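Local coordinates for protein CghA (Chaetomium globosum, PDB 6KBC) that belongs to a two-domain, largely beta-stranded family of the calycin clan and holds the ligand WK1 in a pocket, at residues Gln14-Ser24 / Lys36-Thr44; Ser162-Gln170 / Trp183-Asn191. All blocks are in the same frame, centred on the assembly; numbering follows the deposited sequence.

Contact 1 of 2, residues Gln14-Ser24 / Lys36-Thr44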
loop_
_atom_site.group_PDB
_atom_site.type_symbol
_atom_site.label_atom_id
_atom_site.label_comp_id
_atom_site.label_asym_id
_atom_site.label_seq_id
_atom_site.Cartn_x
_atom_site.Cartn_y
_atom_site.Cartn_z
ATOM N N GLN A 14 21.908 -14.403 11.943
ATOM C CA GLN A 14 22.539 -14.934 10.740
ATOM C C GLN A 14 21.514 -15.172 9.638
ATOM O O GLN A 14 21.699 -16.051 8.797
ATOM C CB GLN A 14 23.306 -16.224 11.043
ATOM C CG GLN A 14 24.359 -16.110 12.141
ATOM C CD GLN A 14 25.574 -15.299 11.713
ATOM O OE1 GLN A 14 26.038 -14.416 12.437
ATOM N NE2 GLN A 14 26.104 -15.610 10.533
ATOM N N PHE A 15 20.430 -14.391 9.621
ATOM C CA PHE A 15 19.385 -14.562 8.615
ATOM C C PHE A 15 19.721 -13.870 7.299
ATOM O O PHE A 15 19.121 -14.192 6.268
ATOM C CB PHE A 15 18.045 -14.036 9.153
ATOM C CG PHE A 15 18.059 -12.569 9.524
ATOM C CD1 PHE A 15 18.024 -11.584 8.545
ATOM C CD2 PHE A 15 18.122 -12.178 10.848
ATOM C CE1 PHE A 15 18.041 -10.245 8.879
ATOM C CE2 PHE A 15 18.142 -10.833 11.190
ATOM C CZ PHE A 15 18.102 -9.867 10.202
ATOM N N LEU A 16 20.651 -12.921 7.322
ATOM C CA LEU A 16 20.994 -12.144 6.141
ATOM C C LEU A 16 21.973 -12.909 5.260
ATOM O O LEU A 16 22.917 -13.531 5.752
ATOM C CB LEU A 16 21.599 -10.806 6.567
ATOM C CG LEU A 16 21.469 -9.583 5.664
ATOM C CD1 LEU A 16 20.015 -9.186 5.484
ATOM C CD2 LEU A 16 22.253 -8.435 6.278
ATOM N N ALA A 17 21.738 -12.873 3.952
ATOM C CA ALA A 17 22.710 -13.438 3.030
ATOM C C ALA A 17 23.958 -12.558 2.969
ATOM O O ALA A 17 23.952 -11.390 3.371
ATOM C CB ALA A 17 22.109 -13.597 1.635
ATOM N N ASP A 18 25.045 -13.144 2.467
ATOM C CA ASP A 18 26.308 -12.417 2.371
ATOM C C ASP A 18 26.287 -11.432 1.208
ATOM O O ASP A 18 26.710 -10.280 1.355
ATOM C CB ASP A 18 27.463 -13.413 2.228
ATOM C CG ASP A 18 28.833 -12.760 2.365
ATOM O OD1 ASP A 18 29.021 -11.610 1.911
ATOM O OD2 ASP A 18 29.736 -13.409 2.935
ATOM N N THR A 19 25.801 -11.868 0.057
ATOM C CA THR A 19 25.637 -11.041 -1.124
ATOM C C THR A 19 24.153 -10.906 -1.436
ATOM O O THR A 19 23.335 -11.706 -0.965
ATOM C CB THR A 19 26.353 -11.663 -2.329
ATOM O OG1 THR A 19 25.727 -12.909 -2.650
ATOM C CG2 THR A 19 27.810 -11.925 -1.994
ATOM N N PRO A 20 23.765 -9.892 -2.205
ATOM C CA PRO A 20 22.421 -9.910 -2.795
ATOM C C PRO A 20 22.219 -11.191 -3.589
ATOM O O PRO A 20 22.967 -11.491 -4.519
ATOM C CB PRO A 20 22.401 -8.666 -3.692
ATOM C CG PRO A 20 23.793 -8.122 -3.702
ATOM C CD PRO A 20 24.481 -8.636 -2.481
ATOM N N ILE A 21 21.225 -11.972 -3.182
ATOM C CA ILE A 21 20.906 -13.241 -3.833
ATOM C C ILE A 21 19.547 -13.080 -4.504
ATOM O O ILE A 21 18.754 -12.224 -4.082
ATOM C CB ILE A 21 20.908 -14.409 -2.828
ATOM C CG1 ILE A 21 19.826 -14.211 -1.767
ATOM C CG2 ILE A 21 22.289 -14.578 -2.186
ATOM C CD1 ILE A 21 19.899 -15.212 -0.629
ATOM N N PRO A 22 19.225 -13.850 -5.541
ATOM C CA PRO A 22 17.919 -13.674 -6.179
ATOM C C PRO A 22 16.795 -14.173 -5.288
ATOM O O PRO A 22 16.967 -15.087 -4.478
ATOM C CB PRO A 22 18.021 -14.507 -7.465
ATOM C CG PRO A 22 19.258 -15.341 -7.336
ATOM C CD PRO A 22 19.920 -15.057 -6.024
ATOM N N GLY A 23 15.631 -13.542 -5.435
ATOM C CA GLY A 23 14.427 -14.071 -4.843
ATOM C C GLY A 23 13.740 -15.040 -5.780
ATOM O O GLY A 23 14.032 -15.082 -6.974
ATOM N N SER A 24 12.822 -15.834 -5.236
ATOM C CA SER A 24 12.096 -16.737 -6.111
ATOM C C SER A 24 11.191 -15.938 -7.049
ATOM O O SER A 24 10.972 -14.735 -6.875
ATOM C CB SER A 24 11.286 -17.745 -5.299
ATOM O OG SER A 24 10.234 -17.111 -4.605
ATOM N N LYS A 36 9.618 -14.347 -0.953
ATOM C CA LYS A 36 10.469 -14.626 -2.101
ATOM C C LYS A 36 11.913 -14.865 -1.697
ATOM O O LYS A 36 12.678 -15.429 -2.486
ATOM C CB LYS A 36 10.382 -13.472 -3.105
ATOM C CG LYS A 36 8.975 -13.281 -3.670
ATOM C CD LYS A 36 8.448 -14.565 -4.279
ATOM C CE LYS A 36 7.061 -14.379 -4.831
ATOM N NZ LYS A 36 6.487 -15.635 -5.399
ATOM N N TRP A 37 12.302 -14.427 -0.502
ATOM C CA TRP A 37 13.577 -14.782 0.120
ATOM C C TRP A 37 13.249 -15.697 1.300
ATOM O O TRP A 37 13.159 -15.261 2.448
ATOM C CB TRP A 37 14.359 -13.535 0.539
ATOM C CG TRP A 37 14.989 -12.849 -0.637
ATOM C CD1 TRP A 37 16.249 -13.053 -1.129
ATOM C CD2 TRP A 37 14.362 -11.908 -1.519
ATOM N NE1 TRP A 37 16.453 -12.275 -2.241
ATOM C CE2 TRP A 37 15.311 -11.563 -2.504
ATOM C CE3 TRP A 37 13.093 -11.312 -1.563
ATOM C CZ2 TRP A 37 15.035 -10.646 -3.522
ATOM C CZ3 TRP A 37 12.820 -10.392 -2.577
ATOM C CH2 TRP A 37 13.788 -10.073 -3.542
ATOM N N ALA A 38 13.072 -16.987 0.997
ATOM C CA ALA A 38 12.503 -17.921 1.969
ATOM C C ALA A 38 13.487 -18.256 3.087
ATOM O O ALA A 38 13.118 -18.265 4.265
ATOM C CB ALA A 38 12.039 -19.192 1.260
ATOM N N ASP A 39 14.746 -18.534 2.744
ATOM C CA ASP A 39 15.692 -19.043 3.732
ATOM C C ASP A 39 16.655 -17.978 4.243
ATOM O O ASP A 39 16.804 -17.813 5.458
ATOM C CB ASP A 39 16.470 -20.226 3.145
ATOM C CG ASP A 39 15.590 -21.448 2.943
ATOM O OD1 ASP A 39 14.986 -21.919 3.932
ATOM O OD2 ASP A 39 15.464 -21.911 1.789
ATOM N N LYS A 40 17.322 -17.262 3.343
ATOM C CA LYS A 40 18.189 -16.151 3.700
ATOM C C LYS A 40 17.637 -14.892 3.043
ATOM O O LYS A 40 17.102 -14.944 1.933
ATOM C CB LYS A 40 19.635 -16.391 3.233
ATOM C CG LYS A 40 20.469 -17.343 4.100
ATOM C CD LYS A 40 20.598 -16.936 5.563
ATOM C CE LYS A 40 21.641 -17.813 6.259
ATOM N NZ LYS A 40 21.194 -18.258 7.615
ATOM N N LEU A 41 17.759 -13.760 3.724
ATOM C CA LEU A 41 17.235 -12.503 3.205
ATOM C C LEU A 41 18.370 -11.714 2.563
ATOM O O LEU A 41 19.374 -11.413 3.219
ATOM C CB LEU A 41 16.553 -11.686 4.304
ATOM C CG LEU A 41 15.952 -10.344 3.852
ATOM C CD1 LEU A 41 14.747 -10.539 2.929
ATOM C CD2 LEU A 41 15.576 -9.497 5.056
ATOM N N SER A 42 18.206 -11.393 1.283
ATOM C CA SER A 42 19.176 -10.557 0.594
ATOM C C SER A 42 19.347 -9.234 1.335
ATOM O O SER A 42 18.365 -8.656 1.816
ATOM C CB SER A 42 18.739 -10.293 -0.846
ATOM O OG SER A 42 19.480 -9.219 -1.404
ATOM N N PRO A 43 20.575 -8.724 1.450
ATOM C CA PRO A 43 20.783 -7.464 2.179
ATOM C C PRO A 43 20.262 -6.235 1.446
ATOM O O PRO A 43 20.287 -5.145 2.026
ATOM C CB PRO A 43 22.307 -7.403 2.344
ATOM C CG PRO A 43 22.833 -8.185 1.189
ATOM C CD PRO A 43 21.836 -9.293 0.949
ATOM N N THR A 44 19.805 -6.362 0.202
ATOM C CA THR A 44 19.205 -5.235 -0.507
ATOM C C THR A 44 17.744 -5.486 -0.846
ATOM O O THR A 44 17.155 -4.711 -1.611
ATOM C CB THR A 44 19.959 -4.924 -1.802
ATOM O OG1 THR A 44 19.874 -6.055 -2.675
ATOM C CG2 THR A 44 21.421 -4.605 -1.507
HETATM O O HOH W 1 18.425 -9.017 -3.658
#
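W37 meets the backbone of I21 to G23 with its N-H edge and one ring face. Its NE1 donates to I21 O (2.9 Å) at a nearly straight 170° at the hydrogen. The oxygen sits in the plane of the indole, but the N-H comes from above the plane of that carbonyl. G23 CA rests over one indole face, 3.8 Å from the centroid of the five-membered ring, a CH-pi contact. The I21 side chain runs past the indole in the opposite direction and lays CG1 against W37 CD1 (3.8 Å). With chi1 at 63°, I21 CG1 is turned to the indole and I21 CD1 reaches K40 CB. The indole is thus held by edge and face. Beside it, S24 N bonds to K36 O (2.8 Å). At the other end, L16 and L41 form a single backbone bridge. L41 N donates to F15 O and A17 N to L41 O, both at 2.9 Å. K40 bends at chi2 and again at chi4, passes its CD along F15 O and puts NZ on Q14 O (2.6 Å). P43 packs inside the turn from L16 to P20, its side chain obliquely across L16 and at about a right angle to P20. S42 OG accepts from T44 N, an ST turn. These contacts fold the long connection between strands 6-10 and 46-54 back on itself, a loop of the calycin-clan N-terminal domain.

Contact 2 of 2, residues Ser162-Gln170 / Trp183-Asn191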
loop_
_atom_site.group_PDB
_atom_site.type_symbol
_atom_site.label_atom_id
_atom_site.label_comp_id
_atom_site.label_asym_id
_atom_site.label_seq_id
_atom_site.Cartn_x
_atom_site.Cartn_y
_atom_site.Cartn_z
ATOM N N SER A 162 -13.026 -10.320 1.537
ATOM C CA SER A 162 -12.810 -9.872 0.170
ATOM C C SER A 162 -14.129 -9.707 -0.559
ATOM O O SER A 162 -15.043 -10.524 -0.419
ATOM C CB SER A 162 -11.926 -10.860 -0.591
ATOM O OG SER A 162 -11.765 -10.425 -1.931
ATOM N N LEU A 163 -14.235 -8.636 -1.342
ATOM C CA LEU A 163 -15.401 -8.499 -2.197
ATOM C C LEU A 163 -15.247 -9.267 -3.505
ATOM O O LEU A 163 -16.151 -9.216 -4.346
ATOM C CB LEU A 163 -15.682 -7.017 -2.457
ATOM C CG LEU A 163 -15.958 -6.227 -1.165
ATOM C CD1 LEU A 163 -16.565 -4.871 -1.456
ATOM C CD2 LEU A 163 -16.886 -7.029 -0.216
ATOM N N GLY A 164 -14.132 -9.972 -3.687
ATOM C CA GLY A 164 -13.937 -10.796 -4.871
ATOM C C GLY A 164 -13.628 -10.035 -6.144
ATOM O O GLY A 164 -13.936 -10.522 -7.240
ATOM N N TYR A 165 -13.052 -8.833 -6.027
ATOM C CA TYR A 165 -12.669 -8.073 -7.205
ATOM C C TYR A 165 -11.547 -8.800 -7.945
ATOM O O TYR A 165 -10.607 -9.285 -7.314
ATOM C CB TYR A 165 -12.151 -6.683 -6.819
ATOM C CG TYR A 165 -13.157 -5.651 -6.367
ATOM C CD1 TYR A 165 -14.398 -6.014 -5.825
ATOM C CD2 TYR A 165 -12.835 -4.301 -6.433
ATOM C CE1 TYR A 165 -15.294 -5.044 -5.400
ATOM C CE2 TYR A 165 -13.708 -3.342 -6.011
ATOM C CZ TYR A 165 -14.931 -3.707 -5.496
ATOM O OH TYR A 165 -15.772 -2.707 -5.087
ATOM N N PRO A 166 -11.589 -8.842 -9.274
ATOM C CA PRO A 166 -10.441 -9.364 -10.027
ATOM C C PRO A 166 -9.204 -8.523 -9.762
ATOM O O PRO A 166 -9.262 -7.291 -9.757
ATOM C CB PRO A 166 -10.895 -9.253 -11.489
ATOM C CG PRO A 166 -11.952 -8.202 -11.485
ATOM C CD PRO A 166 -12.651 -8.329 -10.155
ATOM N N THR A 167 -8.068 -9.190 -9.546
ATOM C CA THR A 167 -6.885 -8.454 -9.111
ATOM C C THR A 167 -5.550 -9.146 -9.375
ATOM O O THR A 167 -4.509 -8.482 -9.440
ATOM C CB THR A 167 -6.997 -8.166 -7.611
ATOM O OG1 THR A 167 -5.938 -7.285 -7.211
ATOM C CG2 THR A 167 -6.907 -9.469 -6.797
ATOM N N LEU A 168 -5.548 -10.481 -9.494
ATOM C CA LEU A 168 -4.250 -11.145 -9.387
ATOM C C LEU A 168 -3.470 -10.990 -10.695
ATOM O O LEU A 168 -4.062 -11.016 -11.777
ATOM C CB LEU A 168 -4.436 -12.629 -9.035
ATOM C CG LEU A 168 -4.999 -12.875 -7.622
ATOM C CD1 LEU A 168 -5.369 -14.355 -7.383
ATOM C CD2 LEU A 168 -4.014 -12.415 -6.549
ATOM N N PRO A 169 -2.153 -10.792 -10.622
ATOM C CA PRO A 169 -1.371 -10.639 -11.851
ATOM C C PRO A 169 -1.246 -11.965 -12.575
ATOM O O PRO A 169 -1.046 -13.021 -11.965
ATOM C CB PRO A 169 -0.013 -10.143 -11.351
ATOM C CG PRO A 169 0.096 -10.716 -9.982
ATOM C CD PRO A 169 -1.308 -10.708 -9.420
ATOM N N GLN A 170 -1.360 -11.896 -13.894
ATOM C CA GLN A 170 -1.369 -13.076 -14.740
ATOM C C GLN A 170 -0.005 -13.342 -15.360
ATOM O O GLN A 170 0.146 -14.307 -16.117
ATOM C CB GLN A 170 -2.419 -12.904 -15.834
ATOM C CG GLN A 170 -3.874 -12.700 -15.352
ATOM C CD GLN A 170 -4.357 -13.739 -14.344
ATOM O OE1 GLN A 170 -4.264 -13.549 -13.127
ATOM N NE2 GLN A 170 -4.856 -14.863 -14.853
ATOM N N TRP A 183 4.689 -4.778 -6.847
ATOM C CA TRP A 183 3.681 -4.324 -5.905
ATOM C C TRP A 183 2.343 -4.545 -6.582
ATOM O O TRP A 183 2.089 -4.002 -7.659
ATOM C CB TRP A 183 3.864 -2.854 -5.522
ATOM C CG TRP A 183 2.853 -2.401 -4.526
ATOM C CD1 TRP A 183 1.499 -2.304 -4.712
ATOM C CD2 TRP A 183 3.101 -2.000 -3.182
ATOM N NE1 TRP A 183 0.898 -1.859 -3.563
ATOM C CE2 TRP A 183 1.859 -1.662 -2.609
ATOM C CE3 TRP A 183 4.255 -1.873 -2.409
ATOM C CZ2 TRP A 183 1.738 -1.232 -1.294
ATOM C CZ3 TRP A 183 4.135 -1.444 -1.112
ATOM C CH2 TRP A 183 2.882 -1.138 -0.560
ATOM N N PHE A 184 1.495 -5.361 -5.975
ATOM C CA PHE A 184 0.169 -5.567 -6.518
ATOM C C PHE A 184 -0.738 -5.929 -5.347
ATOM O O PHE A 184 -0.319 -5.904 -4.187
ATOM C CB PHE A 184 0.204 -6.625 -7.629
ATOM C CG PHE A 184 0.719 -7.951 -7.163
ATOM C CD1 PHE A 184 2.085 -8.232 -7.195
ATOM C CD2 PHE A 184 -0.150 -8.901 -6.651
ATOM C CE1 PHE A 184 2.571 -9.446 -6.732
ATOM C CE2 PHE A 184 0.325 -10.120 -6.197
ATOM C CZ PHE A 184 1.682 -10.395 -6.239
ATOM N N ARG A 185 -1.978 -6.281 -5.647
ATOM C CA ARG A 185 -3.002 -6.366 -4.611
ATOM C C ARG A 185 -3.616 -7.757 -4.574
ATOM O O ARG A 185 -4.531 -8.060 -5.360
ATOM C CB ARG A 185 -4.061 -5.292 -4.846
ATOM C CG ARG A 185 -3.478 -3.892 -4.605
ATOM C CD ARG A 185 -4.317 -2.790 -5.221
ATOM N NE ARG A 185 -4.284 -2.834 -6.673
ATOM C CZ ARG A 185 -3.341 -2.263 -7.418
ATOM N NH1 ARG A 185 -2.357 -1.587 -6.841
ATOM N NH2 ARG A 185 -3.393 -2.373 -8.736
ATOM N N PRO A 186 -3.153 -8.629 -3.683
ATOM C CA PRO A 186 -3.808 -9.941 -3.541
ATOM C C PRO A 186 -5.284 -9.831 -3.218
ATOM O O PRO A 186 -6.081 -10.660 -3.681
ATOM C CB PRO A 186 -3.016 -10.592 -2.405
ATOM C CG PRO A 186 -1.650 -10.001 -2.545
ATOM C CD PRO A 186 -1.922 -8.543 -2.877
ATOM N N ILE A 187 -5.681 -8.833 -2.432
ATOM C CA ILE A 187 -7.089 -8.515 -2.244
ATOM C C ILE A 187 -7.283 -7.037 -2.544
ATOM O O ILE A 187 -6.848 -6.176 -1.766
ATOM C CB ILE A 187 -7.598 -8.855 -0.842
ATOM C CG1 ILE A 187 -7.363 -10.337 -0.543
ATOM C CG2 ILE A 187 -9.063 -8.510 -0.758
ATOM C CD1 ILE A 187 -7.510 -10.683 0.923
ATOM N N ALA A 188 -7.948 -6.755 -3.661
ATOM C CA ALA A 188 -8.114 -5.388 -4.134
ATOM C C ALA A 188 -9.060 -4.608 -3.237
ATOM O O ALA A 188 -8.826 -3.423 -2.966
ATOM C CB ALA A 188 -8.636 -5.409 -5.570
ATOM N N MET A 189 -10.135 -5.252 -2.770
ATOM C CA MET A 189 -11.190 -4.551 -2.049
ATOM C C MET A 189 -11.857 -5.524 -1.083
ATOM O O MET A 189 -12.226 -6.638 -1.476
ATOM C CB MET A 189 -12.228 -3.990 -3.023
ATOM C CG MET A 189 -13.345 -3.190 -2.375
ATOM S SD MET A 189 -12.752 -1.836 -1.341
ATOM C CE MET A 189 -14.316 -0.936 -1.296
ATOM N N ALA A 190 -12.027 -5.101 0.163
ATOM C CA ALA A 190 -12.621 -5.959 1.176
ATOM C C ALA A 190 -13.491 -5.126 2.102
ATOM O O ALA A 190 -13.201 -3.952 2.355
ATOM C CB ALA A 190 -11.540 -6.673 1.991
ATOM N N ASN A 191 -14.574 -5.733 2.598
ATOM C CA ASN A 191 -15.184 -5.226 3.820
ATOM C C ASN A 191 -14.184 -5.374 4.942
ATOM O O ASN A 191 -13.613 -6.448 5.139
ATOM C CB ASN A 191 -16.461 -5.992 4.196
ATOM C CG ASN A 191 -17.581 -5.753 3.240
ATOM O OD1 ASN A 191 -18.285 -6.688 2.852
ATOM N ND2 ASN A 191 -17.760 -4.500 2.833
HETATM O O HOH W 2 -11.533 -7.822 -3.801
HETATM O O HOH W 3 -9.493 -9.042 -4.988
HETATM O O HOH W 4 -3.130 -6.397 -8.049
HETATM O O HOH W 5 -5.929 -4.579 -8.274
#
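M189 O is gripped twice, by L163 N (2.8 Å) and by water 2 (2.7 Å). The L163 bond is almost straight, 176° at the hydrogen. Water 2 also accepts from Y165 N and so ties the loop to the strand. The site is where antiparallel strands 154-162 and 181-200 part, with S162 and A190 as a non-hydrogen-bonded pair. An ST turn starts the loop: S162 OG accepts from G164 N. L163 lies alongside M189, pointing the same way, with CD1 on its CG. The Y165 side chain also runs alongside M189 and turns one ring face to it. M189 CB lies over that face, toward the rim; with chi1 at -178°, M189 CG follows along the ring to CZ. Farther on, the strand turns a corner at P186 to A188, and waters link the backbones. Water 3 joins Y165 O to A188 N, and water 4 joins T167 O to R185 N. T167 OG1 donates to R185 O at a doubtfully short distance and accepts from water 5, which in turn accepts from R185 NE. R185 NH1 is hydrogen-bonded to N272 O. At the far end P169 crosses F184 at about a right angle, with CG over the ring centre, 3.8 Å from the centroid.

Contact 1 and contact 2 follow one another along the N-terminal domain. Their centres are 27 Å apart and their nearest atoms about 7 Å, so they do not touch. The piece between 14-24 and 36-44 bridges the gap. N32 there takes a hydrogen bond from K36 NZ and packs on F184, while N29 is backbone-bonded to P169. Contact 2 also meets strands 252-261 and 269-277 of the C-terminal domain. Its strand segment carries W183, a pocket residue that touches WK1 and whose NE1 bonds to D227, though W183 takes no part in the contact itself. The side chains of W37 and R185 each stay about 11 Å from WK1.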